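PDB 3BJR: putative carboxylesterase from Lactobacillus plantarum WCFS1, which probably hydrolyses carboxylic ester bonds as a serine hydrolase of the alpha/beta-hydrolase fold. Local coordinates for residues Thr30-His39 with Gly80-Thr89; His136-Ala146 with Leu195-Gln206. All blocks are in the same frame, centred on the assembly; numbering follows the deposited sequence.

Interaction 1: residues Thr30-His39 with Gly80-Thr89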
loop_
_atom_site.group_PDB
_atom_site.type_symbol
_atom_site.label_atom_id
_atom_site.label_comp_id
_atom_site.label_asym_id
_atom_site.label_seq_id
_atom_site.Cartn_x
_atom_site.Cartn_y
_atom_site.Cartn_z
ATOM N N THR A 30 -2.261 -14.505 33.851
ATOM C CA THR A 30 -2.340 -15.055 32.528
ATOM C C THR A 30 -1.246 -16.096 32.341
ATOM O O THR A 30 -0.244 -16.131 33.102
ATOM C CB THR A 30 -2.212 -13.942 31.450
ATOM O OG1 THR A 30 -2.318 -14.532 30.158
ATOM C CG2 THR A 30 -0.883 -13.143 31.587
ATOM N N CYS A 31 -1.430 -16.983 31.372
ATOM C CA CYS A 31 -0.392 -17.954 31.059
ATOM C C CYS A 31 0.560 -17.303 30.052
ATOM O O CYS A 31 1.641 -17.824 29.784
ATOM C CB CYS A 31 -0.992 -19.222 30.475
ATOM S SG CYS A 31 -1.824 -18.915 28.937
ATOM N N ALA A 32 0.175 -16.154 29.511
ATOM C CA ALA A 32 1.014 -15.453 28.543
ATOM C C ALA A 32 2.396 -15.160 29.140
ATOM O O ALA A 32 2.542 -14.920 30.344
ATOM C CB ALA A 32 0.345 -14.199 28.056
ATOM N N GLN A 33 3.384 -15.179 28.257
ATOM C CA GLN A 33 4.736 -14.900 28.632
ATOM C C GLN A 33 5.317 -13.926 27.652
ATOM O O GLN A 33 4.792 -13.707 26.543
ATOM C CB GLN A 33 5.555 -16.179 28.701
ATOM C CG GLN A 33 4.998 -17.120 29.728
ATOM C CD GLN A 33 5.950 -18.185 30.107
ATOM O OE1 GLN A 33 6.663 -18.711 29.265
ATOM N NE2 GLN A 33 5.966 -18.525 31.385
ATOM N N LEU A 34 6.332 -13.240 28.145
ATOM C CA LEU A 34 7.067 -12.283 27.348
ATOM C C LEU A 34 8.554 -12.612 27.328
ATOM O O LEU A 34 9.130 -13.009 28.340
ATOM C CB LEU A 34 6.830 -10.909 27.955
ATOM C CG LEU A 34 7.113 -9.604 27.250
ATOM C CD1 LEU A 34 6.267 -9.456 26.003
ATOM C CD2 LEU A 34 6.850 -8.490 28.287
ATOM N N THR A 35 9.155 -12.510 26.141
ATOM C CA THR A 35 10.587 -12.697 25.971
ATOM C C THR A 35 11.116 -11.381 25.454
ATOM O O THR A 35 10.498 -10.773 24.567
ATOM C CB THR A 35 10.888 -13.793 24.995
ATOM O OG1 THR A 35 10.356 -15.001 25.532
ATOM C CG2 THR A 35 12.418 -13.904 24.699
ATOM N N GLY A 36 12.243 -10.931 25.996
ATOM C CA GLY A 36 12.821 -9.658 25.579
ATOM C C GLY A 36 14.279 -9.758 25.223
ATOM O O GLY A 36 15.020 -10.564 25.782
ATOM N N TYR A 37 14.683 -8.938 24.275
ATOM C CA TYR A 37 16.068 -8.841 23.799
ATOM C C TYR A 37 16.464 -7.374 23.988
ATOM O O TYR A 37 15.939 -6.457 23.303
ATOM C CB TYR A 37 16.139 -9.259 22.322
ATOM C CG TYR A 37 15.696 -10.684 22.103
ATOM C CD1 TYR A 37 16.535 -11.740 22.422
ATOM C CD2 TYR A 37 14.447 -10.983 21.597
ATOM C CE1 TYR A 37 16.138 -13.042 22.231
ATOM C CE2 TYR A 37 14.037 -12.298 21.419
ATOM C CZ TYR A 37 14.894 -13.318 21.732
ATOM O OH TYR A 37 14.532 -14.616 21.569
ATOM N N LEU A 38 17.369 -7.148 24.931
ATOM C CA LEU A 38 17.745 -5.799 25.333
ATOM C C LEU A 38 19.186 -5.477 25.025
ATOM O O LEU A 38 20.048 -6.271 25.306
ATOM C CB LEU A 38 17.482 -5.620 26.838
ATOM C CG LEU A 38 16.059 -5.852 27.350
ATOM C CD1 LEU A 38 16.042 -5.655 28.850
ATOM C CD2 LEU A 38 15.093 -4.914 26.691
ATOM N N HIS A 39 19.441 -4.317 24.421
ATOM C CA HIS A 39 20.834 -3.901 24.138
ATOM C C HIS A 39 21.616 -3.523 25.410
ATOM O O HIS A 39 21.153 -2.662 26.178
ATOM C CB HIS A 39 20.811 -2.724 23.184
ATOM C CG HIS A 39 20.266 -3.066 21.836
ATOM N ND1 HIS A 39 21.055 -3.576 20.829
ATOM C CD2 HIS A 39 19.007 -2.995 21.331
ATOM C CE1 HIS A 39 20.317 -3.770 19.753
ATOM N NE2 HIS A 39 19.065 -3.443 20.035
ATOM N N GLY A 80 18.191 -0.805 16.261
ATOM C CA GLY A 80 18.053 0.096 17.411
ATOM C C GLY A 80 16.828 0.022 18.280
ATOM O O GLY A 80 16.458 1.008 18.876
ATOM N N TYR A 81 16.187 -1.138 18.345
ATOM C CA TYR A 81 15.019 -1.315 19.156
ATOM C C TYR A 81 15.298 -2.300 20.243
ATOM O O TYR A 81 16.113 -3.183 20.071
ATOM C CB TYR A 81 13.847 -1.853 18.314
ATOM C CG TYR A 81 13.274 -0.821 17.376
ATOM C CD1 TYR A 81 13.896 -0.534 16.174
ATOM C CD2 TYR A 81 12.135 -0.117 17.703
ATOM C CE1 TYR A 81 13.379 0.426 15.318
ATOM C CE2 TYR A 81 11.628 0.844 16.856
ATOM C CZ TYR A 81 12.278 1.118 15.668
ATOM O OH TYR A 81 11.798 2.067 14.783
ATOM N N GLN A 82 14.666 -2.104 21.391
ATOM C CA GLN A 82 14.618 -3.157 22.397
ATOM C C GLN A 82 13.488 -4.001 21.807
ATOM O O GLN A 82 12.460 -3.466 21.413
ATOM C CB GLN A 82 14.270 -2.623 23.783
ATOM C CG GLN A 82 15.259 -1.586 24.414
ATOM C CD GLN A 82 16.638 -2.111 24.732
ATOM O OE1 GLN A 82 17.254 -2.747 23.911
ATOM N NE2 GLN A 82 17.141 -1.819 25.929
ATOM N N ALA A 83 13.655 -5.309 21.683
ATOM C CA ALA A 83 12.622 -6.114 21.002
ATOM C C ALA A 83 12.082 -7.220 21.872
ATOM O O ALA A 83 12.856 -7.925 22.506
ATOM C CB ALA A 83 13.185 -6.673 19.731
ATOM N N PHE A 84 10.757 -7.356 21.926
ATOM C CA PHE A 84 10.126 -8.408 22.712
ATOM C C PHE A 84 9.211 -9.256 21.841
ATOM O O PHE A 84 8.797 -8.840 20.746
ATOM C CB PHE A 84 9.234 -7.799 23.796
ATOM C CG PHE A 84 9.961 -6.989 24.826
ATOM C CD1 PHE A 84 10.436 -5.727 24.535
ATOM C CD2 PHE A 84 10.152 -7.499 26.114
ATOM C CE1 PHE A 84 11.111 -5.002 25.502
ATOM C CE2 PHE A 84 10.815 -6.780 27.070
ATOM C CZ PHE A 84 11.300 -5.532 26.768
ATOM N N TYR A 85 8.913 -10.471 22.293
ATOM C CA TYR A 85 7.848 -11.241 21.655
ATOM C C TYR A 85 6.906 -11.768 22.703
ATOM O O TYR A 85 7.314 -12.072 23.808
ATOM C CB TYR A 85 8.337 -12.322 20.682
ATOM C CG TYR A 85 9.071 -13.504 21.208
ATOM C CD1 TYR A 85 8.402 -14.552 21.795
ATOM C CD2 TYR A 85 10.423 -13.643 21.003
ATOM C CE1 TYR A 85 9.043 -15.676 22.195
ATOM C CE2 TYR A 85 11.084 -14.806 21.413
ATOM C CZ TYR A 85 10.390 -15.811 22.006
ATOM O OH TYR A 85 11.049 -16.962 22.445
ATOM N N LEU A 86 5.617 -11.779 22.347
ATOM C CA LEU A 86 4.556 -12.227 23.240
ATOM C C LEU A 86 4.034 -13.600 22.882
ATOM O O LEU A 86 3.513 -13.781 21.804
ATOM C CB LEU A 86 3.375 -11.211 23.193
ATOM C CG LEU A 86 2.153 -11.499 24.082
ATOM C CD1 LEU A 86 2.507 -11.498 25.575
ATOM C CD2 LEU A 86 1.067 -10.528 23.728
ATOM N N GLU A 87 4.177 -14.557 23.796
ATOM C CA GLU A 87 3.522 -15.836 23.701
ATOM C C GLU A 87 2.170 -15.646 24.428
ATOM O O GLU A 87 2.092 -15.683 25.635
ATOM C CB GLU A 87 4.348 -16.946 24.341
ATOM C CG GLU A 87 5.658 -17.193 23.650
ATOM C CD GLU A 87 6.432 -18.323 24.293
ATOM O OE1 GLU A 87 5.964 -19.462 24.164
ATOM O OE2 GLU A 87 7.492 -18.082 24.908
ATOM N N TYR A 88 1.139 -15.349 23.659
ATOM C CA TYR A 88 -0.201 -15.109 24.178
ATOM C C TYR A 88 -1.023 -16.372 24.420
ATOM O O TYR A 88 -0.623 -17.472 24.053
ATOM C CB TYR A 88 -0.957 -14.156 23.248
ATOM C CG TYR A 88 -0.938 -14.509 21.751
ATOM C CD1 TYR A 88 -1.810 -15.456 21.207
ATOM C CD2 TYR A 88 -0.076 -13.868 20.883
ATOM C CE1 TYR A 88 -1.788 -15.751 19.852
ATOM C CE2 TYR A 88 -0.048 -14.175 19.523
ATOM C CZ TYR A 88 -0.895 -15.130 19.017
ATOM O OH TYR A 88 -0.883 -15.420 17.683
ATOM N N THR A 89 -2.164 -16.190 25.085
ATOM C CA THR A 89 -3.093 -17.284 25.398
ATOM C C THR A 89 -3.560 -17.984 24.137
ATOM O O THR A 89 -3.919 -17.337 23.143
ATOM C CB THR A 89 -4.327 -16.767 26.171
ATOM O OG1 THR A 89 -3.855 -16.041 27.294
ATOM C CG2 THR A 89 -5.237 -17.912 26.644
HETATM O O HOH W 1 -4.293 -16.928 29.957
HETATM O O HOH W 2 9.207 -18.833 27.426
HETATM O O HOH W 3 7.925 -15.510 25.541
HETATM O O HOH W 4 13.579 -17.840 21.412
#

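Interaction 2: residues His136-Ala146 with Leu195-Gln206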
loop_
_atom_site.group_PDB
_atom_site.type_symbol
_atom_site.label_atom_id
_atom_site.label_comp_id
_atom_site.label_asym_id
_atom_site.label_seq_id
_atom_site.Cartn_x
_atom_site.Cartn_y
_atom_site.Cartn_z
ATOM N N HIS A 136 -4.495 -9.290 13.848
ATOM C CA HIS A 136 -5.855 -9.093 14.243
ATOM C C HIS A 136 -5.866 -8.621 15.708
ATOM O O HIS A 136 -6.575 -7.677 16.050
ATOM C CB HIS A 136 -6.615 -10.397 14.039
ATOM C CG HIS A 136 -8.099 -10.315 14.280
ATOM N ND1 HIS A 136 -8.859 -11.432 14.522
ATOM C CD2 HIS A 136 -8.950 -9.263 14.336
ATOM C CE1 HIS A 136 -10.120 -11.075 14.710
ATOM N NE2 HIS A 136 -10.203 -9.766 14.587
ATOM N N ILE A 137 -5.082 -9.294 16.546
ATOM C CA ILE A 137 -4.901 -8.955 17.948
ATOM C C ILE A 137 -4.445 -7.523 18.101
ATOM O O ILE A 137 -5.001 -6.783 18.895
ATOM C CB ILE A 137 -3.831 -9.861 18.630
ATOM C CG1 ILE A 137 -4.314 -11.331 18.738
ATOM C CG2 ILE A 137 -3.453 -9.263 20.003
ATOM C CD1 ILE A 137 -3.180 -12.354 18.972
ATOM N N VAL A 138 -3.414 -7.143 17.339
ATOM C CA VAL A 138 -2.886 -5.776 17.393
ATOM C C VAL A 138 -3.880 -4.716 16.856
ATOM O O VAL A 138 -4.020 -3.611 17.447
ATOM C CB VAL A 138 -1.471 -5.702 16.730
ATOM C CG1 VAL A 138 -0.982 -4.270 16.578
ATOM C CG2 VAL A 138 -0.419 -6.540 17.578
ATOM N N ALA A 139 -4.580 -5.041 15.770
ATOM C CA ALA A 139 -5.626 -4.145 15.199
ATOM C C ALA A 139 -6.721 -3.836 16.259
ATOM O O ALA A 139 -7.190 -2.712 16.399
ATOM C CB ALA A 139 -6.231 -4.776 13.958
ATOM N N LEU A 140 -7.108 -4.862 16.993
ATOM C CA LEU A 140 -8.091 -4.725 18.018
ATOM C C LEU A 140 -7.529 -4.038 19.245
ATOM O O LEU A 140 -8.268 -3.347 19.933
ATOM C CB LEU A 140 -8.674 -6.074 18.428
ATOM C CG LEU A 140 -9.597 -6.798 17.454
ATOM C CD1 LEU A 140 -9.827 -8.207 18.030
ATOM C CD2 LEU A 140 -10.976 -6.066 17.205
ATOM N N TYR A 141 -6.247 -4.243 19.542
ATOM C CA TYR A 141 -5.601 -3.524 20.624
ATOM C C TYR A 141 -5.638 -1.992 20.332
ATOM O O TYR A 141 -5.926 -1.177 21.219
ATOM C CB TYR A 141 -4.149 -4.019 20.829
ATOM C CG TYR A 141 -3.583 -3.469 22.087
ATOM C CD1 TYR A 141 -3.929 -4.028 23.326
ATOM C CD2 TYR A 141 -2.737 -2.365 22.071
ATOM C CE1 TYR A 141 -3.428 -3.496 24.519
ATOM C CE2 TYR A 141 -2.260 -1.827 23.252
ATOM C CZ TYR A 141 -2.615 -2.388 24.467
ATOM O OH TYR A 141 -2.117 -1.860 25.612
ATOM N N ASN A 142 -5.387 -1.613 19.077
ATOM C CA ASN A 142 -5.365 -0.218 18.705
ATOM C C ASN A 142 -6.732 0.420 18.880
ATOM O O ASN A 142 -6.830 1.618 19.111
ATOM C CB ASN A 142 -4.913 -0.060 17.243
ATOM C CG ASN A 142 -4.375 1.324 16.956
ATOM O OD1 ASN A 142 -4.061 2.052 17.886
ATOM N ND2 ASN A 142 -4.227 1.676 15.687
ATOM N N ASP A 143 -7.772 -0.400 18.761
ATOM C CA ASP A 143 -9.156 0.035 18.913
ATOM C C ASP A 143 -9.651 0.123 20.350
ATOM O O ASP A 143 -10.502 0.957 20.657
ATOM C CB ASP A 143 -10.109 -0.968 18.266
ATOM C CG ASP A 143 -10.125 -0.952 16.714
ATOM O OD1 ASP A 143 -9.291 -0.307 16.005
ATOM O OD2 ASP A 143 -11.030 -1.678 16.219
ATOM N N TYR A 144 -9.155 -0.754 21.212
ATOM C CA TYR A 144 -9.690 -0.907 22.551
ATOM C C TYR A 144 -8.761 -0.652 23.742
ATOM O O TYR A 144 -9.170 -0.844 24.892
ATOM C CB TYR A 144 -10.199 -2.346 22.692
ATOM C CG TYR A 144 -11.401 -2.701 21.848
ATOM C CD1 TYR A 144 -12.592 -2.006 21.979
ATOM C CD2 TYR A 144 -11.368 -3.775 20.974
ATOM C CE1 TYR A 144 -13.709 -2.339 21.221
ATOM C CE2 TYR A 144 -12.478 -4.116 20.215
ATOM C CZ TYR A 144 -13.637 -3.400 20.336
ATOM O OH TYR A 144 -14.745 -3.739 19.593
ATOM N N TRP A 145 -7.522 -0.252 23.490
ATOM C CA TRP A 145 -6.584 -0.013 24.587
ATOM C C TRP A 145 -7.078 0.949 25.668
ATOM O O TRP A 145 -6.904 0.652 26.836
ATOM C CB TRP A 145 -5.231 0.482 24.069
ATOM C CG TRP A 145 -5.225 1.803 23.409
ATOM C CD1 TRP A 145 -5.442 2.051 22.093
ATOM C CD2 TRP A 145 -4.952 3.079 24.011
ATOM N NE1 TRP A 145 -5.361 3.384 21.843
ATOM C CE2 TRP A 145 -5.026 4.038 22.995
ATOM C CE3 TRP A 145 -4.641 3.496 25.302
ATOM C CZ2 TRP A 145 -4.799 5.387 23.227
ATOM C CZ3 TRP A 145 -4.431 4.836 25.524
ATOM C CH2 TRP A 145 -4.517 5.764 24.499
ATOM N N ALA A 146 -7.694 2.073 25.267
ATOM C CA ALA A 146 -8.146 3.132 26.184
ATOM C C ALA A 146 -9.479 2.849 26.807
ATOM O O ALA A 146 -9.831 3.471 27.788
ATOM C CB ALA A 146 -8.222 4.477 25.465
ATOM N N LEU A 195 -16.105 -8.049 16.427
ATOM C CA LEU A 195 -14.621 -8.032 16.485
ATOM C C LEU A 195 -14.026 -7.679 15.109
ATOM O O LEU A 195 -12.869 -8.037 14.794
ATOM C CB LEU A 195 -14.026 -9.349 16.996
ATOM C CG LEU A 195 -14.278 -9.682 18.452
ATOM C CD1 LEU A 195 -13.330 -10.826 18.836
ATOM C CD2 LEU A 195 -14.101 -8.425 19.349
ATOM N N ALA A 196 -14.844 -7.001 14.291
ATOM C CA ALA A 196 -14.383 -6.440 13.030
ATOM C C ALA A 196 -13.617 -5.173 13.472
ATOM O O ALA A 196 -14.241 -4.165 13.838
ATOM C CB ALA A 196 -15.551 -6.111 12.096
ATOM N N ALA A 197 -12.278 -5.266 13.500
ATOM C CA ALA A 197 -11.396 -4.157 13.903
ATOM C C ALA A 197 -11.713 -2.841 13.125
ATOM O O ALA A 197 -11.599 -1.734 13.664
ATOM C CB ALA A 197 -9.912 -4.583 13.757
ATOM N N ASP A 198 -12.163 -2.989 11.874
ATOM C CA ASP A 198 -12.527 -1.858 11.010
ATOM C C ASP A 198 -13.831 -1.189 11.413
ATOM O O ASP A 198 -14.094 -0.087 10.958
ATOM C CB ASP A 198 -12.594 -2.267 9.517
ATOM C CG ASP A 198 -13.726 -3.226 9.209
ATOM O OD1 ASP A 198 -13.798 -4.309 9.836
ATOM O OD2 ASP A 198 -14.535 -2.901 8.317
ATOM N N GLN A 199 -14.649 -1.850 12.233
ATOM C CA GLN A 199 -15.930 -1.279 12.705
ATOM C C GLN A 199 -15.795 -0.464 14.012
ATOM O O GLN A 199 -16.712 0.297 14.370
ATOM C CB GLN A 199 -16.964 -2.394 12.900
ATOM C CG GLN A 199 -17.337 -3.134 11.615
ATOM C CD GLN A 199 -18.278 -4.313 11.856
ATOM O OE1 GLN A 199 -18.579 -4.688 13.002
ATOM N NE2 GLN A 199 -18.726 -4.920 10.769
ATOM N N HIS A 200 -14.654 -0.623 14.695
ATOM C CA HIS A 200 -14.405 0.005 16.010
ATOM C C HIS A 200 -13.155 0.905 16.072
ATOM O O HIS A 200 -12.523 1.069 17.147
ATOM C CB HIS A 200 -14.386 -1.088 17.094
ATOM C CG HIS A 200 -15.621 -1.939 17.086
ATOM N ND1 HIS A 200 -15.678 -3.164 16.448
ATOM C CD2 HIS A 200 -16.862 -1.712 17.581
ATOM C CE1 HIS A 200 -16.894 -3.666 16.577
ATOM N NE2 HIS A 200 -17.631 -2.806 17.261
ATOM N N VAL A 201 -12.824 1.469 14.900
ATOM C CA VAL A 201 -11.785 2.470 14.763
ATOM C C VAL A 201 -12.382 3.756 15.338
ATOM O O VAL A 201 -13.476 4.168 14.942
ATOM C CB VAL A 201 -11.353 2.646 13.310
ATOM C CG1 VAL A 201 -10.516 3.942 13.143
ATOM C CG2 VAL A 201 -10.595 1.411 12.872
ATOM N N ASN A 202 -11.658 4.361 16.283
ATOM C CA ASN A 202 -12.101 5.546 17.003
ATOM C C ASN A 202 -10.944 6.506 17.065
ATOM O O ASN A 202 -9.869 6.189 16.572
ATOM C CB ASN A 202 -12.547 5.142 18.399
ATOM C CG ASN A 202 -11.454 4.421 19.165
ATOM O OD1 ASN A 202 -10.407 4.998 19.437
ATOM N ND2 ASN A 202 -11.695 3.161 19.523
ATOM N N SER A 203 -11.131 7.647 17.721
ATOM C CA SER A 203 -10.110 8.705 17.768
ATOM C C SER A 203 -8.901 8.324 18.608
ATOM O O SER A 203 -7.860 8.980 18.510
ATOM C CB SER A 203 -10.714 10.039 18.259
ATOM O OG SER A 203 -11.186 9.959 19.598
ATOM N N ASP A 204 -9.045 7.287 19.441
ATOM C CA ASP A 204 -7.922 6.787 20.244
ATOM C C ASP A 204 -7.013 5.821 19.465
ATOM O O ASP A 204 -5.945 5.410 19.986
ATOM C CB ASP A 204 -8.409 6.115 21.546
ATOM C CG ASP A 204 -9.121 7.069 22.484
ATOM O OD1 ASP A 204 -8.650 8.226 22.617
ATOM O OD2 ASP A 204 -10.137 6.600 23.079
ATOM N N ASN A 205 -7.424 5.423 18.258
ATOM C CA ASN A 205 -6.538 4.605 17.426
ATOM C C ASN A 205 -5.335 5.478 17.117
ATOM O O ASN A 205 -5.454 6.657 16.753
ATOM C CB ASN A 205 -7.160 4.118 16.104
ATOM C CG ASN A 205 -8.122 2.984 16.285
ATOM O OD1 ASN A 205 -9.102 3.118 16.971
ATOM N ND2 ASN A 205 -7.855 1.867 15.644
ATOM N N GLN A 206 -4.192 4.860 17.272
ATOM C CA GLN A 206 -2.882 5.444 17.035
ATOM C C GLN A 206 -2.360 5.124 15.645
ATOM O O GLN A 206 -2.911 4.240 14.992
ATOM C CB GLN A 206 -1.925 4.902 18.122
ATOM C CG GLN A 206 -2.425 5.287 19.519
ATOM C CD GLN A 206 -2.580 6.782 19.661
ATOM O OE1 GLN A 206 -1.646 7.501 19.396
ATOM N NE2 GLN A 206 -3.769 7.260 20.077
#

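Interaction 1: residues Thr30-His39 with Gly80-Thr89
T35 sits over the ring of Y85 where two antiparallel strands, 33-38 and 82-87, run side by side in the mixed sheet of an alpha/beta-hydrolase fold. T35 CB lies 3.7 Å from the centroid of the Y85 ring, a CH-pi contact over the face. The Y85 ring is placed there by chi1 68°, which sets CG between the backbone N and the carbonyl carbon. Y37 comes in at the edge of the same ring, its OH 3.5 Å from Y85 CE2. This face of the sheet packs on helix 66-77. T35 OG1 is also bonded to K24 on the neighbouring strand. A water lies between T35 OG1 and E87 OE2 and donates to E87 OE2.

Backbone bonds pair Q33 with E87, T35 with Y85 and Y37 with A83, two for each pair. On the other face F84 lies against G36. CD2 of F84 is 3.5 Å from G36 CA, and a side chain at G36 would probably run into the F84 ring as it is placed here. L34 CG flanks F84 CD2 at 3.9 Å, and L38 CD2 meets F84 CZ at 3.8 Å. L34 also reaches helix 100-114.

Past the last backbone pair, Q82 bends at chi2 (-65°) and turns its amide to H39. H39 N gives a nearly straight bond to Q82 OE1, 2.7 Å long and on a lone pair in the carbonyl plane.

Interaction 2: residues His136-Ala146 with Leu195-Gln206
Helix 133-153, which begins within a GxSxG sequence resembling a nucleophile elbow, is gripped along one side by the loop 195-206. N142 and D143 of the helix carry much of the contact. The amide of N142 bonds the backbone of Q206 twice. Q206 N reaches N142 OD1 at 2.9 Å, and N142 ND2 gives a nearly straight bond to Q206 O at 3.0 Å. The N142 side chain swings out to Q206 with CG anti to the backbone N (chi1 -158°). Replacing N142 with a leucine would probably leave both Q206 N and Q206 O without these mates and let the end of the loop shift from the helix.

D143 meets the loop at both carboxylate oxygens. N205 ND2 bonds D143 OD1 at 2.6 Å, on the anti side of the carboxylate. D143 OD2 lies 2.6 Å from A197 O, close enough that the acid probably holds a proton and donates it. N202 ND2 bonds D143 O on a lone pair. N202 and N205 bracket a type I beta turn, and N202 OD1 takes D204 N in an Asx turn.

W145 NE1 bonds D204 O at 2.8 Å from above the carbonyl plane. Q206 NE2 reaches the same oxygen from the opposite face. Toward the start of the helix segment, H136 NE2 points straight at L195 O, 3.2 Å away and in the ring plane. Between these ends, A139 CB touches A197 CB at 3.7 Å. Y144 OH sits over one face of the H200 ring, which is poorly ordered. Such a helix leading out of the presumed elbow, here lined by the loop between strands 165-168 and 208-213, is typical of the alpha/beta-hydrolase fold.

From the N terminus, the chain passes strand 21-26 and enters interaction 1 at 30-39. It then runs through strand 50-56 and helix 66-77 before 80-89 closes that loop. Strand 50-56 pairs with the far side of strand 82-87, so the chain order differs from the sheet order. Interaction 2 opens later, at 136-146, and closes at 195-206 after strand 165-168. The two loops follow in series and neither nest nor cross. Their centres are about 21 Å apart, on opposite sides of the chain's centre. Interaction 1 joins strands near one sheet edge; interaction 2 ties a helix to a loop. Y88 packs on I137 where they touch.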